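Local coordinates for protein allergen Bos d 2 (Bos taurus, PDB 4WFV) that probably carries pheromones or other small odorants, and is a secreted lipocalin and major dander allergen of cattle, at residues Lys112-Leu117 against Glu129-Leu134; Leu134-Glu137 against Pro141-Asn144. One frame throughout, in Å; residues are numbered along the deposited sequence.

In the fold
Both contacts belong to the seam between the lipocalin barrel and helix 125-137, which lies against its outer wall, and their centres are 7 Å apart. Contact 1 sets the helix on strand 110-118; contact 2 ties its last turn to the loop that leads into strand 146-147. They share Leu134 and meet through polar atoms: Thr114 OG1 hydrogen-bonds Asn135 OD1 at 2.5 Å, and Asn142 ND2 hydrogen-bonds Gln132 O at 3.1 Å. Contact 1 is buried, its centre about 9 Å from that of the chain; contact 2, at about 14 Å, is partly buried. Both lie outside the barrel, whereas Met113 and Glu115 face its interior, where a lipocalin carries its ligand.

Contact 1. Residues Lys112-Leu117 against Glu129-Leu134; sequences KMTEGL and EKYQQL
Tyr131 of the helix reaches Thr114 and Gly116 of the strand, the two segments running almost antiparallel: their axes make 166° and approach to 9.7 Å. The CA atoms of Gly116 and Tyr131 are 6.8 Å apart, whereas those of Thr114 and Leu134 are separated by 8.6 Å. Strand alternation divides the residues of 112-117: Thr114 points its CB toward the helix, and Gly116 lies on the same face without a side chain, while Met113 and Glu115 point the other way.

On the helix side one aromatic ring carries nearly everything. Tyr131 has its CG anti to the backbone N (chi1 179°), which extends the ring from the helix across to the strand. Gly116, with no side chain, brings its backbone N to 3.7 Å from Tyr131 CE1, the ring meeting the glycine backbone obliquely. At the far end of the ring, Tyr131 OH lies 2.8 Å from Thr114 OG1, a hydrogen-bonding distance; Thr114 O, at 3.4 Å from the same OH, offers a weak alternative. The threonine oxygen sits between its backbone N and carbonyl carbon (chi1 60°), and this rotation presents OG1 to the phenol. Val99 and Ala22, from the strands flanking 110-118, also touch the tyrosine ring.

Thr114 OG1 has a second hydrogen-bond partner in Asn135 OD1, one residue beyond this part of the helix. An amide oxygen can only accept, so Thr114 OG1 is the donor in that bond and keeps lone pairs able to receive the phenol's proton. Whether that proton goes to OG1 or to Thr114 O stays open; either way, the polar end of the tyrosine meets acceptors of the strand in a buried setting while its ring packs on the barrel wall.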
ATOM      1  N   LYS A 112       6.822  -6.130   8.076  1.00  8.00           N
ATOM      2  CA  LYS A 112       6.880  -6.316   6.635  1.00  7.58           C
ATOM      3  C   LYS A 112       5.461  -6.477   6.129  1.00  8.41           C
ATOM      4  O   LYS A 112       4.717  -7.314   6.622  1.00  8.20           O
ATOM      5  CB  LYS A 112       7.698  -7.563   6.323  1.00  9.60           C
ATOM      6  CG  LYS A 112       9.157  -7.454   6.771  1.00 10.93           C
ATOM      7  CD  LYS A 112       9.777  -8.826   7.019  1.00 14.63           C
ATOM      8  CE  LYS A 112       9.662  -9.746   5.820  1.00 21.83           C
ATOM      9  NZ  LYS A 112      10.539  -9.319   4.700  1.00 21.02           N
ATOM     10  N   MET A 113       5.069  -5.652   5.164  1.00  6.32           N
ATOM     11  CA  MET A 113       3.689  -5.696   4.688  1.00  7.27           C
ATOM     12  C   MET A 113       3.581  -5.384   3.203  1.00  8.17           C
ATOM     13  O   MET A 113       4.498  -4.853   2.577  1.00  7.95           O
ATOM     14  CB  MET A 113       2.799  -4.752   5.505  1.00 12.86           C
ATOM     15  CG  MET A 113       3.102  -3.298   5.310  1.00 11.78           C
ATOM     16  SD  MET A 113       1.914  -2.241   6.169  1.00 13.54           S
ATOM     17  CE  MET A 113       0.473  -2.310   5.117  1.00 13.58           C
ATOM     18  N   THR A 114       2.447  -5.763   2.638  1.00  5.61           N
ATOM     19  CA  THR A 114       2.142  -5.360   1.274  1.00  6.60           C
ATOM     20  C   THR A 114       0.753  -4.783   1.208  1.00  6.85           C
ATOM     21  O   THR A 114      -0.073  -5.010   2.102  1.00  6.87           O
ATOM     22  CB  THR A 114       2.184  -6.546   0.292  1.00  6.84           C
ATOM     23  OG1 THR A 114       1.225  -7.527   0.706  1.00  7.58           O
ATOM     24  CG2 THR A 114       3.603  -7.156   0.206  1.00  9.08           C
ATOM     25  N   GLU A 115       0.511  -4.033   0.137  1.00  6.77           N
ATOM     26  CA  GLU A 115      -0.810  -3.507  -0.166  1.00  7.23           C
ATOM     27  C   GLU A 115      -1.141  -3.830  -1.609  1.00  7.03           C
ATOM     28  O   GLU A 115      -0.291  -3.677  -2.512  1.00  7.76           O
ATOM     29  CB  GLU A 115      -0.843  -1.992   0.042  1.00  7.86           C
ATOM     30  CG  GLU A 115      -0.559  -1.611   1.490  1.00  8.85           C
ATOM     31  CD  GLU A 115      -0.227  -0.149   1.668  1.00 10.18           C
ATOM     32  OE1 GLU A 115       0.535   0.396   0.856  1.00 10.21           O
ATOM     33  OE2 GLU A 115      -0.744   0.452   2.633  1.00 10.69           O
ATOM     34  N   GLY A 116      -2.361  -4.301  -1.837  1.00  6.63           N
ATOM     35  CA  GLY A 116      -2.831  -4.624  -3.177  1.00  5.66           C
ATOM     36  C   GLY A 116      -3.915  -3.649  -3.578  1.00  6.06           C
ATOM     37  O   GLY A 116      -5.001  -3.651  -2.994  1.00  6.60           O
ATOM     38  N   LEU A 117      -3.614  -2.817  -4.569  1.00  7.39           N
ATOM     39  CA  LEU A 117      -4.501  -1.748  -4.998  1.00  6.88           C
ATOM     40  C   LEU A 117      -5.081  -2.105  -6.363  1.00  7.09           C
ATOM     41  O   LEU A 117      -4.438  -2.806  -7.144  1.00  6.52           O
ATOM     42  CB  LEU A 117      -3.733  -0.432  -5.111  1.00  8.51           C
ATOM     43  CG  LEU A 117      -2.760  -0.002  -4.019  1.00 10.05           C
ATOM     44  CD1 LEU A 117      -2.211   1.396  -4.328  1.00 12.36           C
ATOM     45  CD2 LEU A 117      -3.439   0.017  -2.682  1.00 11.86           C
ATOM     46  N   GLU A 129      -3.551 -14.283  -7.336  1.00  7.14           N
ATOM     47  CA  GLU A 129      -2.423 -15.214  -7.403  1.00  8.61           C
ATOM     48  C   GLU A 129      -1.108 -14.438  -7.453  1.00  6.56           C
ATOM     49  O   GLU A 129      -0.163 -14.764  -6.727  1.00  8.17           O
ATOM     50  CB  GLU A 129      -2.565 -16.137  -8.621  1.00  8.74           C
ATOM     51  CG  GLU A 129      -1.600 -17.330  -8.635  1.00 10.95           C
ATOM     52  CD  GLU A 129      -0.231 -17.032  -9.216  1.00 12.88           C
ATOM     53  OE1 GLU A 129      -0.028 -16.006  -9.888  1.00 13.23           O
ATOM     54  OE2 GLU A 129       0.674 -17.873  -9.003  1.00 25.99           O
ATOM     55  N   LYS A 130      -1.038 -13.413  -8.296  1.00  7.57           N
ATOM     56  CA  LYS A 130       0.160 -12.575  -8.376  1.00  8.61           C
ATOM     57  C   LYS A 130       0.450 -11.898  -7.038  1.00  6.42           C
ATOM     58  O   LYS A 130       1.602 -11.884  -6.577  1.00  8.11           O
ATOM     59  CB  LYS A 130       0.001 -11.521  -9.472  1.00  9.69           C
ATOM     60  CG  LYS A 130       0.098 -12.066 -10.886  1.00 18.50           C
ATOM     61  CD  LYS A 130      -0.256 -10.996 -11.913  1.00 20.73           C
ATOM     62  CE  LYS A 130      -0.215 -11.560 -13.328  1.00 27.05           C
ATOM     63  NZ  LYS A 130      -0.931 -10.697 -14.303  1.00 32.31           N
ATOM     64  N   TYR A 131      -0.583 -11.326  -6.419  1.00  6.89           N
ATOM     65  CA  TYR A 131      -0.413 -10.674  -5.124  1.00  6.74           C
ATOM     66  C   TYR A 131       0.152 -11.639  -4.070  1.00  7.47           C
ATOM     67  O   TYR A 131       1.092 -11.309  -3.356  1.00  6.62           O
ATOM     68  CB  TYR A 131      -1.751 -10.078  -4.672  1.00  7.45           C
ATOM     69  CG  TYR A 131      -1.693  -9.400  -3.332  1.00  5.30           C
ATOM     70  CD1 TYR A 131      -0.854  -8.316  -3.113  1.00  7.03           C
ATOM     71  CD2 TYR A 131      -2.478  -9.849  -2.285  1.00  6.08           C
ATOM     72  CE1 TYR A 131      -0.799  -7.697  -1.874  1.00  7.11           C
ATOM     73  CE2 TYR A 131      -2.428  -9.242  -1.050  1.00  6.92           C
ATOM     74  CZ  TYR A 131      -1.583  -8.177  -0.846  1.00  6.05           C
ATOM     75  OH  TYR A 131      -1.543  -7.569   0.395  1.00  7.89           O
ATOM     76  N   GLN A 132      -0.429 -12.828  -3.986  1.00  7.23           N
ATOM     77  CA  GLN A 132       0.013 -13.813  -3.002  1.00  7.26           C
ATOM     78  C   GLN A 132       1.424 -14.327  -3.269  1.00  8.95           C
ATOM     79  O   GLN A 132       2.180 -14.547  -2.331  1.00  8.82           O
ATOM     80  CB  GLN A 132      -1.005 -14.950  -2.888  1.00  8.72           C
ATOM     81  CG  GLN A 132      -2.332 -14.460  -2.305  1.00 11.23           C
ATOM     82  CD  GLN A 132      -3.267 -15.564  -1.876  1.00 15.62           C
ATOM     83  OE1 GLN A 132      -3.020 -16.742  -2.118  1.00 25.14           O
ATOM     84  NE2 GLN A 132      -4.370 -15.181  -1.243  1.00 22.50           N
ATOM     85  N   GLN A 133       1.798 -14.462  -4.538  1.00  8.30           N
ATOM     86  CA  GLN A 133       3.161 -14.846  -4.871  1.00  9.25           C
ATOM     87  C   GLN A 133       4.156 -13.752  -4.471  1.00  9.43           C
ATOM     88  O   GLN A 133       5.230 -14.036  -3.922  1.00 10.11           O
ATOM     89  CB  GLN A 133       3.274 -15.162  -6.363  1.00 10.81           C
ATOM     90  CG  GLN A 133       4.663 -15.621  -6.777  1.00 19.47           C
ATOM     91  CD  GLN A 133       5.057 -16.933  -6.130  1.00 24.26           C
ATOM     92  OE1 GLN A 133       4.215 -17.803  -5.892  1.00 25.94           O
ATOM     93  NE2 GLN A 133       6.343 -17.083  -5.832  1.00 32.87           N
ATOM     94  N   LEU A 134       3.802 -12.496  -4.731  1.00  8.77           N
ATOM     95  CA  LEU A 134       4.665 -11.384  -4.337  1.00  8.46           C
ATOM     96  C   LEU A 134       4.837 -11.333  -2.818  1.00  9.16           C
ATOM     97  O   LEU A 134       5.929 -11.058  -2.309  1.00 10.02           O
ATOM     98  CB  LEU A 134       4.110 -10.055  -4.849  1.00  9.60           C
ATOM     99  CG  LEU A 134       4.135  -9.865  -6.365  1.00  9.61           C
ATOM    100  CD1 LEU A 134       3.160  -8.762  -6.765  1.00 10.89           C
ATOM    101  CD2 LEU A 134       5.538  -9.575  -6.868  1.00 13.41           C
TER

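Contact 2. Residues Leu134-Glu137 against Pro141-Asn144; sequences LNSE and PNEN
Asn135 and Asn142 are joined by a side-chain hydrogen bond, from Asn135 ND2 to Asn142 OD1 at 2.8 Å. The bond is nearly straight, with an N-H...O angle of 166°. The acceptor lies almost in the amide plane of Asn135, so an N-H points at it, whereas seen from Asn142 the donor is tilted 20° from the carbonyl plane. The two amide planes are turned 37° from each other. In Asn135 the amide carbon lies beside the backbone N, directing the group from the helix toward the loop.

Further polar approaches gather at the other end of the Asn142 amide. Asn142 ND2 hydrogen-bonds the backbone oxygen of Gln132, one turn back in the helix, and Ser136 OG is 3.1 Å from the same nitrogen. That hydroxyl also makes a weak hydrogen bond to Gln132 O. Because Gln132 O can only accept, it sets the place of Asn142 ND2. Asn142 OD1 is then left as the acceptor for Asn135 ND2, which turns OD1 of the buried Asn135 toward Thr114.

Van der Waals contact adds little: Asn135 CB rests 3.4 Å from the amide oxygen Asn142 OD1. The backbones stay further apart, the nearest CA atoms, of Ser136 and Pro141, being separated by 6.5 Å. Within the loop, a backbone bond of 3.0 Å from Asn144 N to Pro141 O closes the short 3-10 turn through Asn142 and Glu143.

Here the chain doubles back after the helix, and side-chain amides bind the turn to the helix it has just left. The setting is that of a lipocalin, whose C-terminal helix packs outside the barrel and leads on to a short final strand, here 146-147 beside strand 17-23.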
ATOM      1  N   LEU A 134       3.802 -12.496  -4.731  1.00  8.77           N
ATOM      2  CA  LEU A 134       4.665 -11.384  -4.337  1.00  8.46           C
ATOM      3  C   LEU A 134       4.837 -11.333  -2.818  1.00  9.16           C
ATOM      4  O   LEU A 134       5.929 -11.058  -2.309  1.00 10.02           O
ATOM      5  CB  LEU A 134       4.110 -10.055  -4.849  1.00  9.60           C
ATOM      6  CG  LEU A 134       4.135  -9.865  -6.365  1.00  9.61           C
ATOM      7  CD1 LEU A 134       3.160  -8.762  -6.765  1.00 10.89           C
ATOM      8  CD2 LEU A 134       5.538  -9.575  -6.868  1.00 13.41           C
ATOM      9  N   ASN A 135       3.760 -11.600  -2.094  1.00  7.98           N
ATOM     10  CA  ASN A 135       3.832 -11.671  -0.639  1.00  9.33           C
ATOM     11  C   ASN A 135       4.846 -12.715  -0.190  1.00  9.37           C
ATOM     12  O   ASN A 135       5.721 -12.446   0.636  1.00  9.77           O
ATOM     13  CB  ASN A 135       2.465 -12.006  -0.043  1.00  8.65           C
ATOM     14  CG  ASN A 135       1.482 -10.851  -0.127  1.00  9.41           C
ATOM     15  OD1 ASN A 135       1.863  -9.721  -0.412  1.00 11.80           O
ATOM     16  ND2 ASN A 135       0.213 -11.140   0.123  1.00  9.18           N
ATOM     17  N   SER A 136       4.717 -13.920  -0.730  1.00  9.54           N
ATOM     18  CA  SER A 136       5.555 -15.024  -0.272  1.00 10.38           C
ATOM     19  C   SER A 136       7.027 -14.780  -0.587  1.00 13.19           C
ATOM     20  O   SER A 136       7.896 -15.131   0.199  1.00 12.69           O
ATOM     21  CB  SER A 136       5.066 -16.334  -0.882  1.00 11.61           C
ATOM     22  OG  SER A 136       3.783 -16.642  -0.381  1.00 15.40           O
ATOM     23  N   GLU A 137       7.294 -14.153  -1.722  1.00 10.45           N
ATOM     24  CA  GLU A 137       8.665 -13.806  -2.105  1.00 12.18           C
ATOM     25  C   GLU A 137       9.332 -12.879  -1.094  1.00 14.03           C
ATOM     26  O   GLU A 137      10.562 -12.791  -1.031  1.00 14.24           O
ATOM     27  CB  GLU A 137       8.674 -13.133  -3.481  1.00 14.11           C
ATOM     28  CG  GLU A 137       8.321 -14.064  -4.627  1.00 15.70           C
ATOM     29  CD  GLU A 137       8.149 -13.333  -5.950  1.00 21.00           C
ATOM     30  OE1 GLU A 137       8.155 -12.078  -5.968  1.00 20.60           O
ATOM     31  OE2 GLU A 137       8.002 -14.020  -6.981  1.00 25.40           O
ATOM     32  N   PRO A 141       3.169 -13.154   5.211  1.00  9.86           N
ATOM     33  CA  PRO A 141       2.298 -14.335   5.255  1.00  9.60           C
ATOM     34  C   PRO A 141       0.905 -14.109   4.678  1.00 11.00           C
ATOM     35  O   PRO A 141       0.188 -13.190   5.082  1.00 10.29           O
ATOM     36  CB  PRO A 141       2.217 -14.658   6.750  1.00 12.67           C
ATOM     37  CG  PRO A 141       2.472 -13.358   7.428  1.00 15.77           C
ATOM     38  CD  PRO A 141       3.423 -12.596   6.553  1.00 11.02           C
ATOM     39  N   ASN A 142       0.516 -14.966   3.744  1.00  8.89           N
ATOM     40  CA  ASN A 142      -0.799 -14.839   3.135  1.00  9.42           C
ATOM     41  C   ASN A 142      -1.932 -15.125   4.115  1.00 10.06           C
ATOM     42  O   ASN A 142      -3.065 -14.696   3.910  1.00 10.76           O
ATOM     43  CB  ASN A 142      -0.879 -15.688   1.870  1.00  7.83           C
ATOM     44  CG  ASN A 142      -0.101 -15.068   0.741  1.00  9.56           C
ATOM     45  OD1 ASN A 142      -0.298 -13.900   0.421  1.00 11.15           O
ATOM     46  ND2 ASN A 142       0.816 -15.822   0.156  1.00 11.03           N
ATOM     47  N   GLU A 143      -1.615 -15.826   5.196  1.00 11.85           N
ATOM     48  CA  GLU A 143      -2.575 -16.096   6.252  0.63 11.22           C
ATOM     49  C   GLU A 143      -3.053 -14.803   6.909  1.00 11.16           C
ATOM     50  O   GLU A 143      -4.107 -14.762   7.531  1.00 12.51           O
ATOM     51  CB  GLU A 143      -1.949 -17.021   7.301  0.63 13.61           C
ATOM     52  CG  GLU A 143      -1.652 -18.435   6.796  0.63 16.23           C
ATOM     53  CD  GLU A 143      -0.308 -18.576   6.076  0.63 20.07           C
ATOM     54  OE1 GLU A 143       0.399 -17.567   5.854  0.63 12.66           O
ATOM     55  OE2 GLU A 143       0.045 -19.726   5.738  0.63 27.60           O
ATOM     56  N   ASN A 144      -2.249 -13.750   6.777  1.00  9.04           N
ATOM     57  CA  ASN A 144      -2.585 -12.465   7.386  1.00  9.47           C
ATOM     58  C   ASN A 144      -3.184 -11.445   6.417  1.00  8.13           C
ATOM     59  O   ASN A 144      -3.255 -10.257   6.729  1.00 10.16           O
ATOM     60  CB  ASN A 144      -1.372 -11.862   8.098  1.00  8.95           C
ATOM     61  CG  ASN A 144      -1.048 -12.576   9.402  1.00 11.84           C
ATOM     62  OD1 ASN A 144      -1.818 -13.420   9.868  1.00 13.85           O
ATOM     63  ND2 ASN A 144       0.090 -12.236   9.999  1.00 10.63           N
TER